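Putative alpha-galactosidase (Bacteroides fragilis, PDB 4NZJ) probably hydrolyses terminal, non-reducing alpha-D-galactose residues in alpha-galactosides, as expected of a glycoside hydrolase family 27 enzyme. Local coordinates at residues 12-17 and 34-39; 146-151 and 193-198; 185-190 and 217-222. All blocks are in the same frame, centred on the assembly; numbering follows the deposited sequence. Where two conformers were deposited one is given.

Interaction 1: residues 12-17 and 34-39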
# COMPACT_ATOMS: atom_id res chain seq x y z
N LYS A 12 6.43 21.64 13.53
CA LYS A 12 5.10 22.11 13.18
C LYS A 12 4.35 21.01 12.42
O LYS A 12 4.98 20.10 11.88
CB LYS A 12 5.18 23.39 12.35
CG LYS A 12 5.77 23.24 10.96
CD LYS A 12 5.77 24.57 10.21
CE LYS A 12 4.40 24.90 9.65
NZ LYS A 12 4.27 26.34 9.31
N PRO A 13 3.01 21.10 12.37
CA PRO A 13 2.26 20.04 11.70
C PRO A 13 2.60 19.93 10.23
O PRO A 13 2.95 20.93 9.59
CB PRO A 13 0.80 20.48 11.87
CG PRO A 13 0.81 21.48 12.97
CD PRO A 13 2.12 22.17 12.85
N ARG A 14 2.54 18.71 9.71
CA ARG A 14 2.68 18.46 8.28
C ARG A 14 1.62 17.42 7.93
O ARG A 14 1.73 16.26 8.32
CB ARG A 14 4.10 17.96 7.94
CG ARG A 14 5.20 18.83 8.54
CD ARG A 14 6.61 18.36 8.25
NE ARG A 14 7.03 17.15 8.96
CZ ARG A 14 7.29 17.06 10.27
NH1 ARG A 14 7.15 18.10 11.09
NH2 ARG A 14 7.69 15.90 10.78
N ILE A 15 0.58 17.85 7.22
CA ILE A 15 -0.47 16.93 6.78
C ILE A 15 0.07 16.16 5.58
O ILE A 15 0.44 16.75 4.56
CB ILE A 15 -1.78 17.65 6.40
CG1 ILE A 15 -2.37 18.34 7.64
CG2 ILE A 15 -2.78 16.67 5.80
CD1 ILE A 15 -3.51 19.29 7.34
N ASN A 16 0.13 14.84 5.73
CA ASN A 16 0.77 13.97 4.75
C ASN A 16 -0.22 13.34 3.78
O ASN A 16 -1.43 13.47 3.94
CB ASN A 16 1.58 12.89 5.49
CG ASN A 16 2.66 13.47 6.38
OD1 ASN A 16 3.41 14.36 5.96
ND2 ASN A 16 2.76 12.97 7.61
N SER A 17 0.33 12.68 2.76
CA SER A 17 -0.45 11.93 1.78
C SER A 17 -1.17 10.75 2.44
O SER A 17 -0.71 10.26 3.48
CB SER A 17 0.48 11.42 0.66
OG SER A 17 1.11 12.51 -0.00
N PRO A 34 -3.40 11.73 8.17
CA PRO A 34 -2.04 11.42 8.60
C PRO A 34 -1.24 12.71 8.76
O PRO A 34 -1.11 13.47 7.81
CB PRO A 34 -1.48 10.55 7.46
CG PRO A 34 -2.65 10.21 6.59
CD PRO A 34 -3.58 11.38 6.75
N THR A 35 -0.75 12.95 9.97
CA THR A 35 -0.17 14.25 10.31
C THR A 35 1.09 14.12 11.15
O THR A 35 1.05 13.64 12.29
CB THR A 35 -1.19 15.12 11.07
OG1 THR A 35 -2.48 15.01 10.45
CG2 THR A 35 -0.77 16.57 11.07
N SER A 36 2.22 14.55 10.59
CA SER A 36 3.46 14.62 11.35
C SER A 36 3.46 15.88 12.21
O SER A 36 2.74 16.84 11.92
CB SER A 36 4.66 14.62 10.41
OG SER A 36 4.70 13.45 9.63
N GLY A 37 4.27 15.88 13.26
CA GLY A 37 4.44 17.07 14.10
C GLY A 37 4.30 16.77 15.57
O GLY A 37 3.75 15.73 15.95
N GLN A 38 4.77 17.68 16.41
CA GLN A 38 4.70 17.45 17.84
C GLN A 38 3.24 17.43 18.30
O GLN A 38 2.39 18.10 17.73
CB GLN A 38 5.54 18.48 18.62
CG GLN A 38 4.83 19.77 18.97
CD GLN A 38 5.58 20.56 20.03
OE1 GLN A 38 6.81 20.59 20.03
NE2 GLN A 38 4.84 21.19 20.94
N ARG A 39 2.97 16.62 19.33
CA ARG A 39 1.66 16.58 19.97
C ARG A 39 1.70 17.41 21.25
O ARG A 39 2.78 17.65 21.79
CB ARG A 39 1.27 15.13 20.27
CG ARG A 39 0.42 14.47 19.19
CD ARG A 39 1.11 14.40 17.83
NE ARG A 39 0.23 13.75 16.85
CZ ARG A 39 0.46 13.67 15.54
NH1 ARG A 39 1.54 14.20 14.99
NH2 ARG A 39 -0.43 13.05 14.77

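Interaction 2: residues 146-151 and 193-198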
# COMPACT_ATOMS: atom_id res chain seq x y z
N GLN A 146 -10.16 -18.56 10.43
CA GLN A 146 -11.34 -19.42 10.40
C GLN A 146 -10.98 -20.88 10.66
O GLN A 146 -9.82 -21.28 10.53
CB GLN A 146 -12.05 -19.29 9.04
CG GLN A 146 -11.33 -19.92 7.84
CD GLN A 146 -10.30 -19.00 7.20
OE1 GLN A 146 -9.32 -18.59 7.85
NE2 GLN A 146 -10.50 -18.68 5.92
N LEU A 147 -11.99 -21.68 11.00
CA LEU A 147 -11.81 -23.10 11.26
C LEU A 147 -11.76 -23.88 9.94
O LEU A 147 -12.13 -23.36 8.89
CB LEU A 147 -12.94 -23.63 12.15
CG LEU A 147 -13.03 -23.01 13.55
CD1 LEU A 147 -14.16 -23.65 14.34
CD2 LEU A 147 -11.71 -23.14 14.31
N PRO A 148 -11.27 -25.13 10.00
CA PRO A 148 -11.13 -25.93 8.78
C PRO A 148 -12.41 -26.13 7.97
O PRO A 148 -12.37 -26.09 6.74
CB PRO A 148 -10.62 -27.27 9.29
CG PRO A 148 -9.90 -26.94 10.55
CD PRO A 148 -10.65 -25.79 11.16
N GLU A 149 -13.53 -26.34 8.65
CA GLU A 149 -14.79 -26.67 7.97
C GLU A 149 -15.80 -25.55 8.11
O GLU A 149 -15.87 -24.86 9.14
CB GLU A 149 -15.38 -27.96 8.53
CG GLU A 149 -14.46 -29.18 8.44
CD GLU A 149 -14.04 -29.51 7.02
OE1 GLU A 149 -14.86 -29.35 6.09
OE2 GLU A 149 -12.88 -29.92 6.82
N ARG A 150 -16.61 -25.37 7.06
CA ARG A 150 -17.77 -24.49 7.13
C ARG A 150 -18.73 -25.04 8.18
O ARG A 150 -18.83 -26.25 8.37
CB ARG A 150 -18.45 -24.42 5.76
CG ARG A 150 -19.59 -23.41 5.66
CD ARG A 150 -19.97 -23.12 4.22
NE ARG A 150 -18.88 -22.46 3.51
CZ ARG A 150 -18.69 -21.15 3.44
NH1 ARG A 150 -19.54 -20.29 4.01
NH2 ARG A 150 -17.64 -20.68 2.78
N GLY A 151 -19.40 -24.16 8.90
CA GLY A 151 -20.42 -24.59 9.85
C GLY A 151 -21.56 -25.28 9.12
O GLY A 151 -21.81 -25.00 7.95
N GLY A 193 -3.68 -22.73 3.35
CA GLY A 193 -3.35 -23.40 4.61
C GLY A 193 -4.22 -24.60 4.96
O GLY A 193 -3.90 -25.36 5.87
N GLY A 194 -5.33 -24.76 4.25
CA GLY A 194 -6.21 -25.91 4.43
C GLY A 194 -7.39 -25.66 5.35
O GLY A 194 -7.97 -26.61 5.88
N VAL A 195 -7.77 -24.40 5.55
CA VAL A 195 -9.00 -24.07 6.30
C VAL A 195 -10.08 -23.63 5.31
O VAL A 195 -9.85 -23.63 4.10
CB VAL A 195 -8.75 -23.05 7.44
CG1 VAL A 195 -7.90 -23.70 8.53
CG2 VAL A 195 -8.10 -21.78 6.93
N CYS A 196 -11.26 -23.27 5.80
CA CYS A 196 -12.41 -23.14 4.90
C CYS A 196 -12.30 -21.92 3.98
O CYS A 196 -12.01 -20.81 4.44
CB CYS A 196 -13.71 -23.05 5.70
SG CYS A 196 -15.15 -23.35 4.67
N GLY A 197 -12.52 -22.14 2.68
CA GLY A 197 -12.60 -21.05 1.70
C GLY A 197 -14.04 -20.73 1.31
O GLY A 197 -14.98 -21.29 1.87
N SER A 198 -14.21 -19.87 0.30
CA SER A 198 -15.51 -19.27 -0.01
C SER A 198 -16.18 -19.75 -1.30
O SER A 198 -17.28 -19.29 -1.63
CB SER A 198 -15.36 -17.75 -0.09
OG SER A 198 -15.03 -17.19 1.17

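Interaction 3: residues 185-190 and 217-222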
# COMPACT_ATOMS: atom_id res chain seq x y z
N SER A 185 -9.68 -14.90 2.30
CA SER A 185 -10.31 -16.16 1.93
C SER A 185 -9.70 -16.65 0.62
O SER A 185 -8.66 -16.14 0.17
CB SER A 185 -11.82 -16.02 1.83
OG SER A 185 -12.42 -17.30 1.70
N ASP A 186 -10.33 -17.66 0.03
CA ASP A 186 -9.76 -18.34 -1.13
C ASP A 186 -10.91 -18.78 -2.03
O ASP A 186 -11.98 -19.18 -1.53
CB ASP A 186 -8.97 -19.55 -0.63
CG ASP A 186 -8.14 -20.21 -1.70
OD1 ASP A 186 -8.72 -20.89 -2.57
OD2 ASP A 186 -6.89 -20.09 -1.63
N ALA A 187 -10.68 -18.74 -3.34
CA ALA A 187 -11.69 -19.11 -4.34
C ALA A 187 -11.76 -20.61 -4.57
O ALA A 187 -11.73 -21.10 -5.70
CB ALA A 187 -11.39 -18.39 -5.65
N ALA A 188 -11.88 -21.35 -3.46
CA ALA A 188 -11.97 -22.80 -3.49
C ALA A 188 -12.63 -23.24 -2.19
O ALA A 188 -12.98 -22.41 -1.34
CB ALA A 188 -10.58 -23.41 -3.62
N GLU A 189 -12.80 -24.54 -2.03
CA GLU A 189 -13.38 -25.12 -0.83
C GLU A 189 -12.43 -24.96 0.36
O GLU A 189 -12.86 -24.86 1.51
CB GLU A 189 -13.73 -26.59 -1.08
CG GLU A 189 -14.74 -26.83 -2.21
CD GLU A 189 -14.13 -26.86 -3.62
OE1 GLU A 189 -12.93 -26.55 -3.79
OE2 GLU A 189 -14.87 -27.21 -4.57
N LYS A 190 -11.12 -24.95 0.08
CA LYS A 190 -10.10 -24.84 1.12
C LYS A 190 -9.06 -23.78 0.76
O LYS A 190 -8.72 -23.61 -0.41
CB LYS A 190 -9.40 -26.18 1.33
CG LYS A 190 -10.30 -27.30 1.81
CD LYS A 190 -10.65 -27.15 3.28
CE LYS A 190 -11.44 -28.36 3.77
NZ LYS A 190 -11.47 -28.43 5.26
N LEU A 217 -10.71 -7.48 1.32
CA LEU A 217 -10.63 -8.93 1.18
C LEU A 217 -9.47 -9.29 0.27
O LEU A 217 -9.43 -8.83 -0.88
CB LEU A 217 -11.91 -9.50 0.58
CG LEU A 217 -11.87 -11.01 0.28
CD1 LEU A 217 -11.69 -11.81 1.56
CD2 LEU A 217 -13.10 -11.47 -0.49
N LYS A 218 -8.54 -10.08 0.80
CA LYS A 218 -7.52 -10.74 -0.00
C LYS A 218 -8.08 -12.10 -0.40
O LYS A 218 -8.45 -12.90 0.47
CB LYS A 218 -6.23 -10.91 0.80
CG LYS A 218 -5.16 -11.72 0.07
CD LYS A 218 -3.90 -11.88 0.90
CE LYS A 218 -3.02 -12.99 0.36
NZ LYS A 218 -1.97 -13.37 1.35
N TYR A 219 -8.14 -12.37 -1.70
CA TYR A 219 -8.81 -13.55 -2.21
C TYR A 219 -7.83 -14.41 -3.00
O TYR A 219 -7.46 -14.08 -4.13
CB TYR A 219 -10.02 -13.13 -3.05
CG TYR A 219 -11.13 -14.16 -3.17
CD1 TYR A 219 -11.59 -14.86 -2.05
CD2 TYR A 219 -11.77 -14.40 -4.39
CE1 TYR A 219 -12.62 -15.78 -2.15
CE2 TYR A 219 -12.81 -15.31 -4.50
CZ TYR A 219 -13.23 -16.00 -3.38
OH TYR A 219 -14.26 -16.91 -3.47
N ASP A 220 -7.41 -15.49 -2.37
CA ASP A 220 -6.34 -16.36 -2.86
C ASP A 220 -6.90 -17.41 -3.81
O ASP A 220 -8.11 -17.63 -3.86
CB ASP A 220 -5.70 -17.04 -1.64
CG ASP A 220 -4.23 -17.33 -1.82
OD1 ASP A 220 -3.73 -17.40 -2.96
OD2 ASP A 220 -3.56 -17.50 -0.77
N TYR A 221 -6.01 -18.06 -4.56
CA TYR A 221 -6.44 -18.98 -5.61
C TYR A 221 -5.93 -20.41 -5.41
O TYR A 221 -5.93 -21.20 -6.36
CB TYR A 221 -6.04 -18.44 -7.00
CG TYR A 221 -6.91 -19.01 -8.08
CD1 TYR A 221 -8.28 -18.74 -8.11
CD2 TYR A 221 -6.39 -19.84 -9.07
CE1 TYR A 221 -9.10 -19.27 -9.08
CE2 TYR A 221 -7.21 -20.38 -10.04
CZ TYR A 221 -8.56 -20.10 -10.04
OH TYR A 221 -9.38 -20.64 -10.99
N CYS A 222 -5.53 -20.78 -4.20
CA CYS A 222 -5.13 -22.16 -3.93
C CYS A 222 -6.28 -23.13 -4.14
O CYS A 222 -7.44 -22.81 -3.86
CB CYS A 222 -4.58 -22.33 -2.51
SG CYS A 222 -2.90 -21.68 -2.32

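Interaction 1: residues 12-17 and 34-39
The Arg14 guanidinium lies with one face against Ser36, whose CB sits 3.2 Å above its plane and toward the rim. The two side chains come nearest at NH2 of Arg14 and CB of Ser36, 3.3 Å. The Arg14 chain bends at chi3 (-72°), which brings the group back over the serine. Its NH2 donates to Lys7 O and its NH1 to Glu10 O. The Asn16 amide meets the same serine from another direction. Its ND2 donates to Ser36 OG over 2.8 Å, and the hydroxyl lies in the amide plane. ND2 has a second acceptor in Asp133 O, so two acceptors hold the amide there. A third flat group, the Arg39 guanidinium, follows the strand. NH1 and NH2 of Arg39 grip Thr35 O end-on, and NH1 also reaches Gly37 O, all near its plane. NH2 also forms a salt bridge with Asp133, which lies between helix 116-128 and strand 138-140.

Arg14 and Ser36 form an antiparallel hydrogen-bonded pair, with N of each 2.9 Å from O of the other. Asn16 N adds a straighter bond to Pro34 O at 2.8 Å (170°). On the other face of the sheet Ile15 and Thr35 lie side by side, CG1 to CG2 4.2 Å. Gly37 has no CB to jam against the preceding carbonyl O or clash with Pro13 CA, 4.4 Å from its own CA.

Strand 14-15 is an outer strand of the Ig-like domain's antiparallel sheet, paired with strand 28-36. Pro13, Ile15 and Thr35 pack on Ala77 of strand 69-79, and Pro13 and Ile15 also on strand 82-92, in the domain's other sheet.

Interaction 2: residues 146-151 and 193-198
Gln146 reaches toward Val195 and Cys196. With chi1 at 71°, CG is tucked in beside both backbone neighbours, and a turn at chi2 swings the amide to Val195. OE1 of Gln146 lies 3.5 Å from CG2 of Val195. NE2 of Gln146 donates to Cys196 O at 3.0 Å. Leu147 contributes its backbone: its O accepts from Cys196 N at 3.2 Å. Pro148 places its ring against Val195, CG to CG1 4.3 Å. Its O, which accepts from Lys190 NZ, lies 3.5 Å from Cys196 CB. Glu149 turns away and pairs with Lys190. Arg150 closes the contact. Its CB lies 3.6 Å from Cys196 SG. A bend at chi3 carries the guanidinium on to Gly197, where NH2 of Arg150 meets O at 2.9 Å, in plane at the group's edge. Asp205 holds NH1 by a salt bridge, and Tyr201 makes a cation-pi contact.

Two side chains, Gln146 and Arg150, therefore bond to successive carbonyls of one extended loop. These bonds tie together the loops after strands 138-140 and 180-186. The buried Cys196 side chain lies against the Arg150 backbone and CB, with Leu156 also touching it, and Asp205 probably balances the arginine's charge.

Interaction 3: residues 185-190 and 217-222
Three backbone bonds join Ser185-Ala187 to Lys218-Asp220 in parallel register. Ser185 N donates to Lys218 O at 3.0 Å. Asp220 N returns to Ser185 O at 2.9 Å, almost straight (178°). Ala187 N then reaches Asp220 O at 2.8 Å, nearly along the C=O axis. From the last residue of its strand, Asp186 extends its carboxylate to the backbone of Cys222. Its OD2 receives a weak bond from Cys222 N, and its OD1 is only 2.6 Å from Cys222 O. With chi1 at -170°, CG of Asp186 stands opposite its own backbone N, which directs the acid there. The Asp220 side chain passes it at a slant, the carboxylate planes 40° apart. OD2 of Asp186 is 4.3 Å from OD2 of Asp220. Asp220 OD2 has its own partners in Tyr184 OH and a bound glycerol.

The opposite face of the sheet carries Ser185 and Tyr219. Tyr219 lies under the chain as it leaves the strand, with Ala187 N 3.7 Å above one ring face, toward its rim. CB of Ala187 lies 3.6 Å from CE2 of Tyr219. It also touches the Tyr221 ring. Ala187 centres an inverse gamma turn, which starts the loop.

Both segments run off the C-terminal ends of parallel barrel strands, where TIM barrels carry their active sites. The Cys192-Cys222 disulfide ties the two following loops. Strands 180-186 and 216-220 are neighbours in the eight-stranded barrel, joined by helix 202-212 as a beta-alpha-beta crossover. Tyr219 packs outward on Met238 of helix 228-243, and strand 250-254 lies on the far side of 216-220.

Overall arrangement
Interactions 2 and 3 form one continuous region of the catalytic TIM barrel, with centres about 10 Å apart. The loop after strand 180-186 is common to both contacts. Lys190 NZ and Glu149 OE2 bridge them by a salt bridge of 2.6 Å. Ser185 OG and Ser198 OG add a probable hydrogen bond of 2.7 Å. Their segments alternate along the chain. The glycerol beside Asp220 in interaction 3 probably comes from the crystallisation liquor, but may mark a pocket at the C-terminal end of the strands. Interaction 1 belongs to the N-terminal Ig-like domain. Its centre is about 38 Å from interaction 3 and 42 Å from interaction 2; nearest atoms are about 20 and 30 Å apart.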